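Long-range contacts in kelch domain-containing protein (Colletotrichum graminicola M1.001, PDB 5C92), which probably oxidises alcohols at a copper centre, as a copper radical oxidase of the galactose oxidase family built on a kelch beta-propeller: residues A[8-13]-A[57-62]; A[15-20]-A[420-425]; A[167-172]-A[220-225]; A[301-306]-A[333-338]; A[308-313]-A[329-334]. All blocks are in the same frame, centred on the assembly; numbering follows the deposited sequence.

Contact 1 (A[8-13]-A[57-62]); sequences PMVKFP and GNISDA. With NAG (2-acetamido-2-deoxy-beta-D-glucopyranose), chain B.
Ile59 makes most of the apolar contact, its two branches dividing the work between Val10, Phe12 and Pro13. CD1 comes 3.6 Å from Val10 CB and also lies over one face of the Phe12 ring in a CH-pi contact, 4.3 Å from the centroid. The CG2 branch of Ile59, anti to the backbone N, comes 3.8 Å from Phe12 CD1 and continues to Pro13 CD. Farther along, the Pro13 ring packs against Ala62, with CG 4.0 Å from Ala62 CB. Within segment 57-62, Asp61 OD1 accepts from Ala62 N (2.9 Å) through its anti lone pair, while resting 3.5 Å from Pro13 CB. Asn58 carries the N-linked sugar, bonded from ND2 to NAG C1, and with Gly57 forms a G1 beta bulge opposite Asn53. Strand 5-11 pairs with strand 364-369 and strand 58-66 with strand 47-53, in two separate propeller blades. With no hydrogen bonds between the two segments, they meet by van der Waals contact, chiefly of Ile59 and Pro13.

Contact 2 (A[15-20]-A[420-425]); sequences VPVAVA and ATTHTV. With CU1 (copper (I) ion), chain D.
Val17 O is gripped by two donors: the hydroxyl of Thr422, with OG1 at 2.7 Å, and a water at 2.8 Å that in turn accepts from His423 N. The grip closes one end of an antiparallel strand pair, 18-20 against 420-422, which joins the N-terminal part of the chain to the galactose oxidase-like C-terminal region. Thr422 OG1, anti to its own backbone N (chi1 -170°), approaches the carbonyl from above its plane and is also the acceptor for His423 ND1, 2.9 Å away. That relay leaves NE2 of the imidazole for copper, completing a site shared with Tyr120 and His335. Val19 and Thr421 are the hydrogen-bonded pair: Val19 N lies 3.0 Å from Thr421 O. The return bond, from Thr421 N to Val19 O, measures 2.8 Å. Their side chains lie alongside one another on one face, while Ala20 and Ala420 meet on the other. The type I' turn from Thr422 to Val425 carries the imidazole, whose His423 CE1 lies 4.1 Å from Val17 CG1.

Contact 3 (A[167-172]-A[220-225]); sequences LVMQRG and DSMCGV
Asp220 meets Met169 and Gln170 where two connecting loops of the beta-propeller pass each other, one leading to strand 181-183 and the other to strand 225-230. Asp220 OD2 receives a long, weak but nearly straight hydrogen bond from Gln170 N (3.4 Å, 174°) and lies 3.5 Å from Met169 CB. OD1 takes the stronger bond, from Lys196 N, so the carboxylate is engaged at both oxygens. The Asp220 and Met169 side chains run past each other in opposite directions, bringing Met169 SD and CE alongside Asp220 CB. Ser221 starts a type II turn; its OG is hydrogen-bonded with Glu219 O and Asp218 OD2, while Ser221 N has Met169 SD 4.2 Å away. At Met222 the chain again faces Met169: CG is anti to the backbone N (chi1 178°), and bends at the next two torsions fold the thioether round, so that Met222 CE comes 4.1 Å from Met169 SD. A bend at chi3 (-53°) puts Met169 CE 3.8 Å from Met222 CB. The turn closes through Gly224 N to Ser221 O, 3.0 Å.

Contact 4 (A[301-306]-A[333-338]); sequences WLFSDT and NYHSTA. With CU1 (copper (I) ion), chain D.
Leu302 CD2 sits over the centre of the Tyr334 ring in a CH-pi contact, 3.5 Å from the centroid and 3° off the normal. On the opposite face lies His335 CD2, so the phenol is held between a methyl and an imidazole. Tyr334 also turns an edge toward the face of Phe303, with the planes at 86° and the centroids 5.6 Å apart, and Phe303 CE1 comes 3.5 Å from His335 CE1. Phe303, Tyr334 and His335 form an aromatic cluster; of these His335 binds copper, through NE2 at 2.2 Å. Tyr120 and His423 complete the metal site.

Outside this shell, polar groups set the rings in place. His335 ND1 is hydrogen-bonded to Gly352 O, which fixes the imidazole rotation with NE2 toward the metal, and the Tyr334 hydroxyl joins those of Tyr120 and Tyr245. A water donates to Trp301 O and accepts from Ser304 N and Tyr334 N, bridging the two backbones. Asn333 O takes both Ser336 N and Ser336 OG, the latter at 2.8 Å. In the facing loop, Ser304 OG accepts from Thr306 N in an ST turn. The type II turn from Asn333 to Ser336, which presents Tyr334 and His335, leads into strand 336-340, an outermost strand of its four-stranded sheet, while segment 301-306 belongs to the long connection between strands 291-294 and 313-316.

Contact 5 (A[308-313]-A[329-334]); sequences PQLTPE and TVPRNY
Leu310 reaches across to Thr329, Val330 and Pro331 with its two methyl groups. Its CB points toward the opposite segment, and CG, anti to the carbonyl carbon (chi1 -58°), is the branch point from which both methyls reach segment 329-334. There the methyls part: Leu310 CD1 approaches Thr329 O at 4.0 Å, whereas CD2 lies 3.8 Å from Val330 O and 3.8 Å from Pro331 CA. The side chain therefore rests chiefly on backbone atoms, with the ring of Pro331 a little farther off. Both segments are connections of the kelch propeller: 308-313 leads into strand 313-316, whereas the loop holding 329-334 follows strand 321-324 and leads on to strand 336-340 of the next blade. Backbone bonds of Leu310 with His328 and of Pro312 with Thr325 hold the first connection beside the second. Two residues earlier, Pro308 packs on Pro331, Pro308 CB lying 3.8 Å from Pro331 CB and 3.9 Å from Pro331 CG. Pro308 CA also lies against the side chain of Asn333. A water donates to Gln309 O at 3.1 Å and accepts from Arg332 N at 2.9 Å, linking the two backbones where the side chains of these residues lead away. Val330 CG1 lies over one face of the Arg332 guanidinium, whose NH2 forms a salt bridge to Asp364 and whose NH1 bonds to Gly350 O.

How the contacts relate
Contacts 2 and 4 meet at copper: their histidines bind the same ion, with His423 NE2 3.1 Å from His335 NE2, and their centres are 12 Å apart. A second tie is the probable hydrogen bond from Thr337 OG1 to Pro16 O (3.0 Å). Contact 5 shares Asn333 and Tyr334 with contact 4, their centres 9 Å apart, so the segment that packs Leu310 leads directly into the copper-site turn. Contact 3 touches contact 2 through Thr424, which packs on Cys223, Gly224 and Val225, and the Met222 side chain is about 11 Å from copper. Contact 1 lies outermost; it adjoins contact 2 in sequence, yet their centres are 16 Å apart.

Contact 1 (A[8-13]-A[57-62])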
# COMPACT_ATOMS: atom_id res chain seq x y z
N PRO A 8 -12.87 -18.18 3.36
CA PRO A 8 -13.57 -18.66 2.15
C PRO A 8 -13.32 -17.76 0.94
O PRO A 8 -12.95 -16.63 1.04
CB PRO A 8 -15.05 -18.64 2.57
CG PRO A 8 -15.02 -18.71 4.06
CD PRO A 8 -13.80 -17.95 4.49
N MET A 9 -13.47 -18.31 -0.23
CA MET A 9 -13.13 -17.61 -1.41
C MET A 9 -14.28 -16.74 -1.84
O MET A 9 -15.44 -17.13 -1.70
CB MET A 9 -12.80 -18.65 -2.46
CG MET A 9 -11.78 -19.69 -1.97
SD MET A 9 -11.47 -20.92 -3.22
CE MET A 9 -10.95 -19.84 -4.58
N VAL A 10 -13.95 -15.58 -2.37
CA VAL A 10 -14.93 -14.70 -2.93
C VAL A 10 -14.54 -14.48 -4.37
O VAL A 10 -13.41 -14.76 -4.77
CB VAL A 10 -15.04 -13.38 -2.13
CG1 VAL A 10 -15.33 -13.68 -0.67
CG2 VAL A 10 -13.79 -12.57 -2.19
N LYS A 11 -15.52 -14.10 -5.18
CA LYS A 11 -15.30 -13.89 -6.61
C LYS A 11 -16.02 -12.63 -7.03
O LYS A 11 -17.23 -12.61 -7.18
CB LYS A 11 -15.79 -15.13 -7.41
CG LYS A 11 -15.55 -15.12 -8.92
CD LYS A 11 -15.86 -16.50 -9.52
CE LYS A 11 -15.39 -16.70 -10.95
NZ LYS A 11 -16.34 -16.00 -11.85
N PHE A 12 -15.24 -11.58 -7.26
CA PHE A 12 -15.77 -10.33 -7.69
C PHE A 12 -16.23 -10.34 -9.15
O PHE A 12 -15.76 -11.14 -9.94
CB PHE A 12 -14.73 -9.23 -7.51
CG PHE A 12 -14.47 -8.85 -6.09
CD1 PHE A 12 -15.28 -7.91 -5.45
CD2 PHE A 12 -13.41 -9.42 -5.39
CE1 PHE A 12 -15.00 -7.52 -4.14
CE2 PHE A 12 -13.15 -9.05 -4.08
CZ PHE A 12 -13.91 -8.06 -3.47
N PRO A 13 -17.10 -9.42 -9.52
CA PRO A 13 -17.61 -9.28 -10.88
C PRO A 13 -16.72 -8.34 -11.69
O PRO A 13 -17.06 -7.99 -12.77
CB PRO A 13 -18.94 -8.58 -10.66
CG PRO A 13 -18.73 -7.77 -9.41
CD PRO A 13 -17.91 -8.66 -8.54
N GLY A 57 -20.45 -9.05 5.04
CA GLY A 57 -19.74 -10.16 4.36
C GLY A 57 -20.16 -10.31 2.90
O GLY A 57 -19.80 -11.25 2.23
N ASN A 58 -20.89 -9.34 2.35
CA ASN A 58 -21.37 -9.50 0.99
C ASN A 58 -20.75 -8.48 0.03
O ASN A 58 -20.33 -7.40 0.44
CB ASN A 58 -22.88 -9.35 0.99
CG ASN A 58 -23.58 -10.53 1.62
OD1 ASN A 58 -23.14 -11.68 1.51
ND2 ASN A 58 -24.73 -10.24 2.27
N ILE A 59 -20.77 -8.86 -1.24
CA ILE A 59 -20.19 -8.12 -2.35
C ILE A 59 -21.30 -7.58 -3.19
O ILE A 59 -22.20 -8.31 -3.57
CB ILE A 59 -19.36 -9.09 -3.21
CG1 ILE A 59 -18.11 -9.56 -2.45
CG2 ILE A 59 -18.97 -8.48 -4.54
CD1 ILE A 59 -17.39 -10.75 -3.06
N SER A 60 -21.11 -6.38 -3.68
CA SER A 60 -22.07 -5.78 -4.57
C SER A 60 -21.65 -5.91 -6.00
O SER A 60 -20.45 -5.98 -6.31
CB SER A 60 -22.25 -4.30 -4.19
OG SER A 60 -21.01 -3.61 -4.23
N ASP A 61 -22.63 -5.92 -6.90
CA ASP A 61 -22.38 -6.18 -8.32
C ASP A 61 -21.69 -4.95 -8.92
O ASP A 61 -21.72 -3.87 -8.37
CB ASP A 61 -23.68 -6.59 -9.11
CG ASP A 61 -23.41 -7.59 -10.33
OD1 ASP A 61 -22.31 -7.57 -10.94
OD2 ASP A 61 -24.27 -8.48 -10.64
N ALA A 62 -21.02 -5.17 -10.06
CA ALA A 62 -20.18 -4.19 -10.71
C ALA A 62 -20.97 -2.95 -11.11
O ALA A 62 -22.05 -3.09 -11.64
CB ALA A 62 -19.54 -4.83 -11.95
C1 NAG B . -25.53 -11.27 2.83
C2 NAG B . -25.33 -11.48 4.34
C3 NAG B . -26.42 -12.39 4.90
C4 NAG B . -27.77 -11.89 4.46
C5 NAG B . -27.83 -11.82 2.96
C6 NAG B . -29.24 -11.39 2.44
C7 NAG B . -23.55 -13.28 4.31
C8 NAG B . -22.14 -13.52 4.74
N2 NAG B . -24.01 -12.06 4.60
O3 NAG B . -26.39 -12.44 6.33
O4 NAG B . -28.74 -12.83 4.91
O5 NAG B . -26.85 -10.86 2.49
O6 NAG B . -29.16 -11.37 1.02
O7 NAG B . -24.19 -14.13 3.72

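Contact 2 (A[15-20]-A[420-425])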
# COMPACT_ATOMS: atom_id res chain seq x y z
N VAL A 15 -12.16 -7.87 -12.12
CA VAL A 15 -10.88 -8.40 -11.64
C VAL A 15 -10.27 -7.36 -10.72
O VAL A 15 -10.13 -6.21 -11.10
CB VAL A 15 -9.91 -8.64 -12.78
CG1 VAL A 15 -8.61 -9.26 -12.22
CG2 VAL A 15 -10.57 -9.51 -13.84
N PRO A 16 -10.01 -7.72 -9.45
CA PRO A 16 -9.57 -6.72 -8.46
C PRO A 16 -8.08 -6.39 -8.63
O PRO A 16 -7.26 -6.73 -7.77
CB PRO A 16 -9.88 -7.38 -7.13
CG PRO A 16 -9.71 -8.82 -7.43
CD PRO A 16 -10.15 -9.05 -8.84
N VAL A 17 -7.78 -5.67 -9.70
CA VAL A 17 -6.45 -5.18 -10.04
C VAL A 17 -5.96 -4.02 -9.17
O VAL A 17 -4.75 -3.82 -9.01
CB VAL A 17 -6.39 -4.81 -11.56
CG1 VAL A 17 -5.03 -4.28 -11.97
CG2 VAL A 17 -6.67 -6.08 -12.35
N ALA A 18 -6.90 -3.20 -8.70
CA ALA A 18 -6.62 -2.16 -7.73
C ALA A 18 -7.65 -2.32 -6.65
O ALA A 18 -8.81 -2.71 -6.91
CB ALA A 18 -6.76 -0.78 -8.35
N VAL A 19 -7.23 -2.05 -5.44
CA VAL A 19 -8.08 -2.16 -4.27
C VAL A 19 -7.73 -1.08 -3.26
O VAL A 19 -6.59 -0.57 -3.19
CB VAL A 19 -7.98 -3.54 -3.58
CG1 VAL A 19 -8.29 -4.68 -4.55
CG2 VAL A 19 -6.61 -3.76 -2.88
N ALA A 20 -8.73 -0.70 -2.48
CA ALA A 20 -8.56 0.35 -1.44
C ALA A 20 -9.40 0.00 -0.24
O ALA A 20 -10.55 -0.47 -0.38
CB ALA A 20 -8.99 1.68 -1.99
N ALA A 420 -4.08 1.63 -0.08
CA ALA A 420 -4.64 1.16 -1.35
C ALA A 420 -3.49 0.63 -2.18
O ALA A 420 -2.33 1.04 -1.97
CB ALA A 420 -5.27 2.31 -2.09
N THR A 421 -3.78 -0.24 -3.14
CA THR A 421 -2.67 -0.81 -3.90
C THR A 421 -3.10 -1.24 -5.27
O THR A 421 -4.29 -1.59 -5.50
CB THR A 421 -1.95 -1.98 -3.15
OG1 THR A 421 -0.76 -2.37 -3.84
CG2 THR A 421 -2.81 -3.18 -3.05
N THR A 422 -2.15 -1.10 -6.19
CA THR A 422 -2.24 -1.66 -7.55
C THR A 422 -0.81 -1.77 -8.10
O THR A 422 0.08 -0.96 -7.72
CB THR A 422 -3.19 -0.84 -8.47
OG1 THR A 422 -3.43 -1.55 -9.70
CG2 THR A 422 -2.65 0.53 -8.82
N HIS A 423 -0.55 -2.85 -8.82
CA HIS A 423 0.72 -3.04 -9.54
C HIS A 423 1.92 -3.10 -8.63
O HIS A 423 2.99 -2.67 -9.02
CB HIS A 423 0.93 -1.90 -10.56
CG HIS A 423 0.05 -2.01 -11.75
ND1 HIS A 423 -1.29 -1.68 -11.72
CD2 HIS A 423 0.29 -2.50 -12.99
CE1 HIS A 423 -1.83 -1.90 -12.91
NE2 HIS A 423 -0.90 -2.42 -13.68
N THR A 424 1.73 -3.63 -7.41
CA THR A 424 2.70 -3.77 -6.37
C THR A 424 2.96 -2.49 -5.59
O THR A 424 3.77 -2.53 -4.68
CB THR A 424 4.11 -4.34 -6.79
OG1 THR A 424 4.89 -3.36 -7.54
CG2 THR A 424 3.96 -5.66 -7.56
N VAL A 425 2.36 -1.37 -5.97
CA VAL A 425 2.68 -0.07 -5.38
C VAL A 425 1.67 0.23 -4.28
O VAL A 425 0.43 0.19 -4.51
CB VAL A 425 2.68 1.00 -6.46
CG1 VAL A 425 2.95 2.41 -5.88
CG2 VAL A 425 3.74 0.64 -7.46
CU CU1 D . -0.95 -3.20 -15.68
O HOH W 1 -2.26 -5.11 -9.25

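Contact 3 (A[167-172]-A[220-225])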
# COMPACT_ATOMS: atom_id res chain seq x y z
N LEU A 167 16.08 8.26 -11.07
CA LEU A 167 15.46 7.01 -10.62
C LEU A 167 15.30 5.95 -11.71
O LEU A 167 15.08 4.78 -11.41
CB LEU A 167 14.11 7.29 -9.91
CG LEU A 167 12.92 7.72 -10.71
CD1 LEU A 167 12.29 6.62 -11.59
CD2 LEU A 167 11.92 8.32 -9.71
N VAL A 168 15.46 6.34 -12.98
CA VAL A 168 15.18 5.46 -14.07
C VAL A 168 16.06 4.24 -14.01
O VAL A 168 17.26 4.38 -13.80
CB VAL A 168 15.37 6.20 -15.39
CG1 VAL A 168 15.21 5.28 -16.56
CG2 VAL A 168 14.37 7.34 -15.48
N MET A 169 15.51 3.03 -14.17
CA MET A 169 16.39 1.87 -14.20
C MET A 169 17.08 1.65 -15.59
O MET A 169 16.70 2.23 -16.61
CB MET A 169 15.71 0.54 -13.81
CG MET A 169 14.38 0.52 -13.11
SD MET A 169 14.14 -1.10 -12.33
CE MET A 169 14.39 -2.24 -13.65
N GLN A 170 18.01 0.71 -15.63
CA GLN A 170 18.78 0.48 -16.84
C GLN A 170 18.06 -0.29 -17.94
O GLN A 170 18.23 0.05 -19.08
CB GLN A 170 20.04 -0.29 -16.52
CG GLN A 170 20.98 -0.34 -17.73
CD GLN A 170 22.35 -0.87 -17.34
OE1 GLN A 170 22.47 -1.77 -16.49
NE2 GLN A 170 23.38 -0.28 -17.93
N ARG A 171 17.33 -1.34 -17.59
CA ARG A 171 16.73 -2.28 -18.54
C ARG A 171 15.18 -2.30 -18.45
O ARG A 171 14.56 -2.01 -17.38
CB ARG A 171 17.18 -3.71 -18.22
CG ARG A 171 18.68 -3.91 -18.19
CD ARG A 171 19.02 -5.34 -17.90
NE ARG A 171 20.47 -5.55 -17.77
CZ ARG A 171 21.19 -6.42 -18.47
NH1 ARG A 171 20.64 -7.19 -19.41
NH2 ARG A 171 22.48 -6.54 -18.22
N GLY A 172 14.60 -2.83 -19.51
CA GLY A 172 13.24 -3.32 -19.51
C GLY A 172 12.22 -2.23 -19.74
O GLY A 172 12.54 -1.04 -19.80
N ASP A 220 18.74 -3.79 -9.58
CA ASP A 220 17.48 -3.26 -10.01
C ASP A 220 16.38 -4.30 -9.80
O ASP A 220 16.50 -5.48 -10.19
CB ASP A 220 17.50 -2.88 -11.51
CG ASP A 220 18.37 -1.64 -11.82
OD1 ASP A 220 18.71 -0.87 -10.92
OD2 ASP A 220 18.56 -1.35 -13.01
N SER A 221 15.25 -3.81 -9.30
CA SER A 221 14.24 -4.70 -8.67
C SER A 221 12.77 -4.29 -9.04
O SER A 221 11.97 -3.96 -8.18
CB SER A 221 14.46 -4.68 -7.14
OG SER A 221 15.59 -5.50 -6.74
N MET A 222 12.50 -4.13 -10.33
CA MET A 222 11.18 -3.76 -10.79
C MET A 222 10.13 -4.74 -10.28
O MET A 222 10.32 -5.97 -10.33
CB MET A 222 11.12 -3.61 -12.30
CG MET A 222 9.73 -3.27 -12.89
SD MET A 222 9.19 -1.65 -12.34
CE MET A 222 10.20 -0.57 -13.35
N CYS A 223 9.08 -4.17 -9.68
CA CYS A 223 7.93 -4.91 -9.09
C CYS A 223 8.42 -5.85 -8.00
O CYS A 223 7.84 -6.91 -7.74
CB CYS A 223 7.15 -5.61 -10.21
SG CYS A 223 6.43 -4.37 -11.34
N GLY A 224 9.53 -5.46 -7.36
CA GLY A 224 9.70 -5.82 -5.97
C GLY A 224 8.76 -5.03 -5.06
O GLY A 224 8.07 -4.12 -5.50
N VAL A 225 8.77 -5.34 -3.79
CA VAL A 225 7.87 -4.72 -2.82
C VAL A 225 8.65 -4.05 -1.69
O VAL A 225 9.73 -4.51 -1.28
CB VAL A 225 6.86 -5.75 -2.26
CG1 VAL A 225 5.86 -6.09 -3.36
CG2 VAL A 225 7.54 -7.03 -1.78

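Contact 4 (A[301-306]-A[333-338])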
# COMPACT_ATOMS: atom_id res chain seq x y z
N TRP A 301 6.68 -12.37 -16.50
CA TRP A 301 5.95 -12.08 -17.70
C TRP A 301 4.58 -11.56 -17.26
O TRP A 301 4.10 -11.93 -16.17
CB TRP A 301 5.74 -13.37 -18.54
CG TRP A 301 6.98 -14.07 -18.92
CD1 TRP A 301 7.36 -15.32 -18.55
CD2 TRP A 301 8.01 -13.58 -19.80
NE1 TRP A 301 8.57 -15.63 -19.11
CE2 TRP A 301 8.99 -14.58 -19.89
CE3 TRP A 301 8.18 -12.41 -20.53
CZ2 TRP A 301 10.14 -14.44 -20.69
CZ3 TRP A 301 9.36 -12.24 -21.28
CH2 TRP A 301 10.27 -13.27 -21.40
N LEU A 302 3.93 -10.81 -18.15
CA LEU A 302 2.62 -10.24 -17.90
C LEU A 302 1.52 -11.22 -18.32
O LEU A 302 1.72 -12.09 -19.16
CB LEU A 302 2.50 -8.97 -18.66
CG LEU A 302 3.62 -7.95 -18.48
CD1 LEU A 302 3.14 -6.64 -19.07
CD2 LEU A 302 4.03 -7.74 -17.01
N PHE A 303 0.39 -11.16 -17.64
CA PHE A 303 -0.75 -11.97 -18.03
C PHE A 303 -0.43 -13.42 -18.13
O PHE A 303 -0.79 -14.08 -19.08
CB PHE A 303 -1.34 -11.44 -19.34
CG PHE A 303 -1.50 -9.94 -19.35
CD1 PHE A 303 -2.41 -9.33 -18.54
CD2 PHE A 303 -0.74 -9.15 -20.20
CE1 PHE A 303 -2.53 -7.94 -18.52
CE2 PHE A 303 -0.85 -7.76 -20.20
CZ PHE A 303 -1.74 -7.14 -19.34
N SER A 304 0.27 -13.94 -17.14
CA SER A 304 0.74 -15.29 -17.19
C SER A 304 0.68 -15.91 -15.82
O SER A 304 1.13 -15.29 -14.83
CB SER A 304 2.22 -15.29 -17.64
OG SER A 304 2.85 -16.56 -17.42
N ASP A 305 0.22 -17.15 -15.77
CA ASP A 305 0.23 -17.94 -14.56
C ASP A 305 1.45 -18.85 -14.40
O ASP A 305 1.42 -19.72 -13.53
CB ASP A 305 -1.02 -18.81 -14.52
CG ASP A 305 -2.28 -18.02 -14.20
OD1 ASP A 305 -2.19 -16.83 -13.85
OD2 ASP A 305 -3.38 -18.57 -14.37
N THR A 306 2.49 -18.66 -15.21
CA THR A 306 3.69 -19.51 -15.15
C THR A 306 4.55 -19.16 -13.91
O THR A 306 4.39 -18.10 -13.33
CB THR A 306 4.55 -19.33 -16.44
OG1 THR A 306 4.88 -17.95 -16.62
CG2 THR A 306 3.76 -19.79 -17.69
N ASN A 333 -0.07 -13.36 -9.70
CA ASN A 333 1.10 -12.83 -10.41
C ASN A 333 0.82 -11.35 -10.83
O ASN A 333 0.34 -10.57 -10.03
CB ASN A 333 1.51 -13.70 -11.60
CG ASN A 333 1.99 -15.11 -11.20
OD1 ASN A 333 2.08 -15.97 -12.08
ND2 ASN A 333 2.34 -15.33 -9.96
N TYR A 334 1.08 -11.00 -12.08
CA TYR A 334 0.83 -9.64 -12.53
C TYR A 334 -0.62 -9.27 -12.27
O TYR A 334 -1.50 -10.03 -12.61
CB TYR A 334 1.08 -9.50 -14.04
CG TYR A 334 1.17 -8.09 -14.51
CD1 TYR A 334 2.06 -7.19 -13.91
CD2 TYR A 334 0.44 -7.64 -15.59
CE1 TYR A 334 2.19 -5.89 -14.36
CE2 TYR A 334 0.60 -6.31 -16.08
CZ TYR A 334 1.50 -5.47 -15.47
OH TYR A 334 1.68 -4.20 -15.90
N HIS A 335 -0.82 -8.03 -11.87
CA HIS A 335 -2.16 -7.49 -11.52
C HIS A 335 -2.89 -8.10 -10.29
O HIS A 335 -4.12 -7.99 -10.18
CB HIS A 335 -3.08 -7.60 -12.74
CG HIS A 335 -2.79 -6.62 -13.80
ND1 HIS A 335 -3.28 -6.76 -15.08
CD2 HIS A 335 -2.08 -5.47 -13.79
CE1 HIS A 335 -2.85 -5.75 -15.82
NE2 HIS A 335 -2.16 -4.94 -15.06
N SER A 336 -2.14 -8.81 -9.45
CA SER A 336 -2.61 -9.29 -8.16
C SER A 336 -2.52 -8.19 -7.12
O SER A 336 -1.75 -7.23 -7.27
CB SER A 336 -1.84 -10.55 -7.71
OG SER A 336 -0.46 -10.32 -7.38
N THR A 337 -3.33 -8.29 -6.06
CA THR A 337 -3.37 -7.27 -4.99
C THR A 337 -3.45 -7.95 -3.63
O THR A 337 -3.83 -9.13 -3.55
CB THR A 337 -4.59 -6.34 -5.12
OG1 THR A 337 -5.80 -7.12 -5.22
CG2 THR A 337 -4.44 -5.42 -6.31
N ALA A 338 -2.96 -7.27 -2.59
CA ALA A 338 -3.16 -7.69 -1.21
C ALA A 338 -3.26 -6.48 -0.31
O ALA A 338 -2.74 -5.44 -0.66
CB ALA A 338 -2.06 -8.61 -0.74
CU CU1 D . -0.95 -3.20 -15.68
O HOH W 2 1.78 -12.65 -14.74

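Contact 5 (A[308-313]-A[329-334])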
# COMPACT_ATOMS: atom_id res chain seq x y z
N PRO A 308 4.50 -19.70 -10.73
CA PRO A 308 3.83 -18.97 -9.66
C PRO A 308 4.44 -19.36 -8.36
O PRO A 308 4.79 -20.50 -8.19
CB PRO A 308 2.40 -19.54 -9.72
CG PRO A 308 2.56 -20.98 -10.20
CD PRO A 308 3.67 -20.84 -11.23
N GLN A 309 4.57 -18.42 -7.45
CA GLN A 309 4.93 -18.75 -6.08
C GLN A 309 3.62 -18.81 -5.24
O GLN A 309 3.00 -17.79 -5.00
CB GLN A 309 5.92 -17.69 -5.55
CG GLN A 309 7.20 -17.63 -6.37
CD GLN A 309 8.11 -18.84 -6.11
OE1 GLN A 309 7.67 -19.84 -5.55
NE2 GLN A 309 9.40 -18.66 -6.31
N LEU A 310 3.18 -20.03 -4.92
CA LEU A 310 1.89 -20.26 -4.28
C LEU A 310 2.00 -20.31 -2.77
O LEU A 310 0.97 -20.32 -2.11
CB LEU A 310 1.26 -21.57 -4.80
CG LEU A 310 1.05 -21.62 -6.32
CD1 LEU A 310 0.44 -22.95 -6.79
CD2 LEU A 310 0.10 -20.51 -6.74
N THR A 311 3.22 -20.26 -2.23
CA THR A 311 3.42 -20.28 -0.80
C THR A 311 3.90 -18.94 -0.29
O THR A 311 5.00 -18.50 -0.63
CB THR A 311 4.43 -21.38 -0.40
OG1 THR A 311 3.91 -22.63 -0.83
CG2 THR A 311 4.64 -21.45 1.10
N PRO A 312 3.05 -18.24 0.47
CA PRO A 312 3.47 -16.97 1.00
C PRO A 312 4.43 -17.12 2.15
O PRO A 312 4.51 -18.21 2.74
CB PRO A 312 2.18 -16.36 1.52
CG PRO A 312 1.08 -17.13 0.91
CD PRO A 312 1.63 -18.49 0.78
N GLU A 313 5.05 -16.00 2.53
CA GLU A 313 6.00 -15.98 3.67
C GLU A 313 5.73 -14.82 4.63
O GLU A 313 5.41 -13.70 4.25
CB GLU A 313 7.43 -15.90 3.19
CG GLU A 313 7.90 -17.15 2.47
CD GLU A 313 9.29 -17.00 1.85
OE1 GLU A 313 9.39 -16.52 0.67
OE2 GLU A 313 10.26 -17.28 2.61
N THR A 329 -4.08 -21.83 -3.98
CA THR A 329 -4.07 -22.67 -5.19
C THR A 329 -4.03 -21.88 -6.48
O THR A 329 -3.50 -22.36 -7.47
CB THR A 329 -5.27 -23.62 -5.22
OG1 THR A 329 -6.46 -22.84 -5.06
CG2 THR A 329 -5.17 -24.64 -4.05
N VAL A 330 -4.46 -20.62 -6.46
CA VAL A 330 -4.47 -19.81 -7.68
C VAL A 330 -3.22 -18.95 -7.72
O VAL A 330 -2.96 -18.29 -6.76
CB VAL A 330 -5.74 -18.92 -7.68
CG1 VAL A 330 -5.76 -17.95 -8.86
CG2 VAL A 330 -6.99 -19.82 -7.72
N PRO A 331 -2.57 -18.78 -8.89
CA PRO A 331 -1.43 -17.84 -8.96
C PRO A 331 -1.87 -16.41 -8.69
O PRO A 331 -2.93 -16.00 -9.15
CB PRO A 331 -0.95 -17.97 -10.42
CG PRO A 331 -1.37 -19.36 -10.82
CD PRO A 331 -2.75 -19.49 -10.16
N ARG A 332 -0.98 -15.62 -8.12
CA ARG A 332 -1.25 -14.24 -7.83
C ARG A 332 -0.06 -13.50 -8.37
O ARG A 332 0.89 -13.12 -7.63
CB ARG A 332 -1.46 -13.99 -6.32
CG ARG A 332 -2.62 -14.73 -5.65
CD ARG A 332 -3.98 -14.30 -6.20
NE ARG A 332 -5.04 -15.10 -5.59
CZ ARG A 332 -6.23 -15.33 -6.15
NH1 ARG A 332 -6.55 -14.78 -7.34
NH2 ARG A 332 -7.12 -16.11 -5.52
N ASN A 333 -0.07 -13.36 -9.70
CA ASN A 333 1.10 -12.83 -10.41
C ASN A 333 0.82 -11.35 -10.83
O ASN A 333 0.34 -10.57 -10.03
CB ASN A 333 1.51 -13.70 -11.60
CG ASN A 333 1.99 -15.11 -11.20
OD1 ASN A 333 2.08 -15.97 -12.08
ND2 ASN A 333 2.34 -15.33 -9.96
N TYR A 334 1.08 -11.00 -12.08
CA TYR A 334 0.83 -9.64 -12.53
C TYR A 334 -0.62 -9.27 -12.27
O TYR A 334 -1.50 -10.03 -12.61
CB TYR A 334 1.08 -9.50 -14.04
CG TYR A 334 1.17 -8.09 -14.51
CD1 TYR A 334 2.06 -7.19 -13.91
CD2 TYR A 334 0.44 -7.64 -15.59
CE1 TYR A 334 2.19 -5.89 -14.36
CE2 TYR A 334 0.60 -6.31 -16.08
CZ TYR A 334 1.50 -5.47 -15.47
OH TYR A 334 1.68 -4.20 -15.90
O HOH W 3 1.67 -16.52 -7.44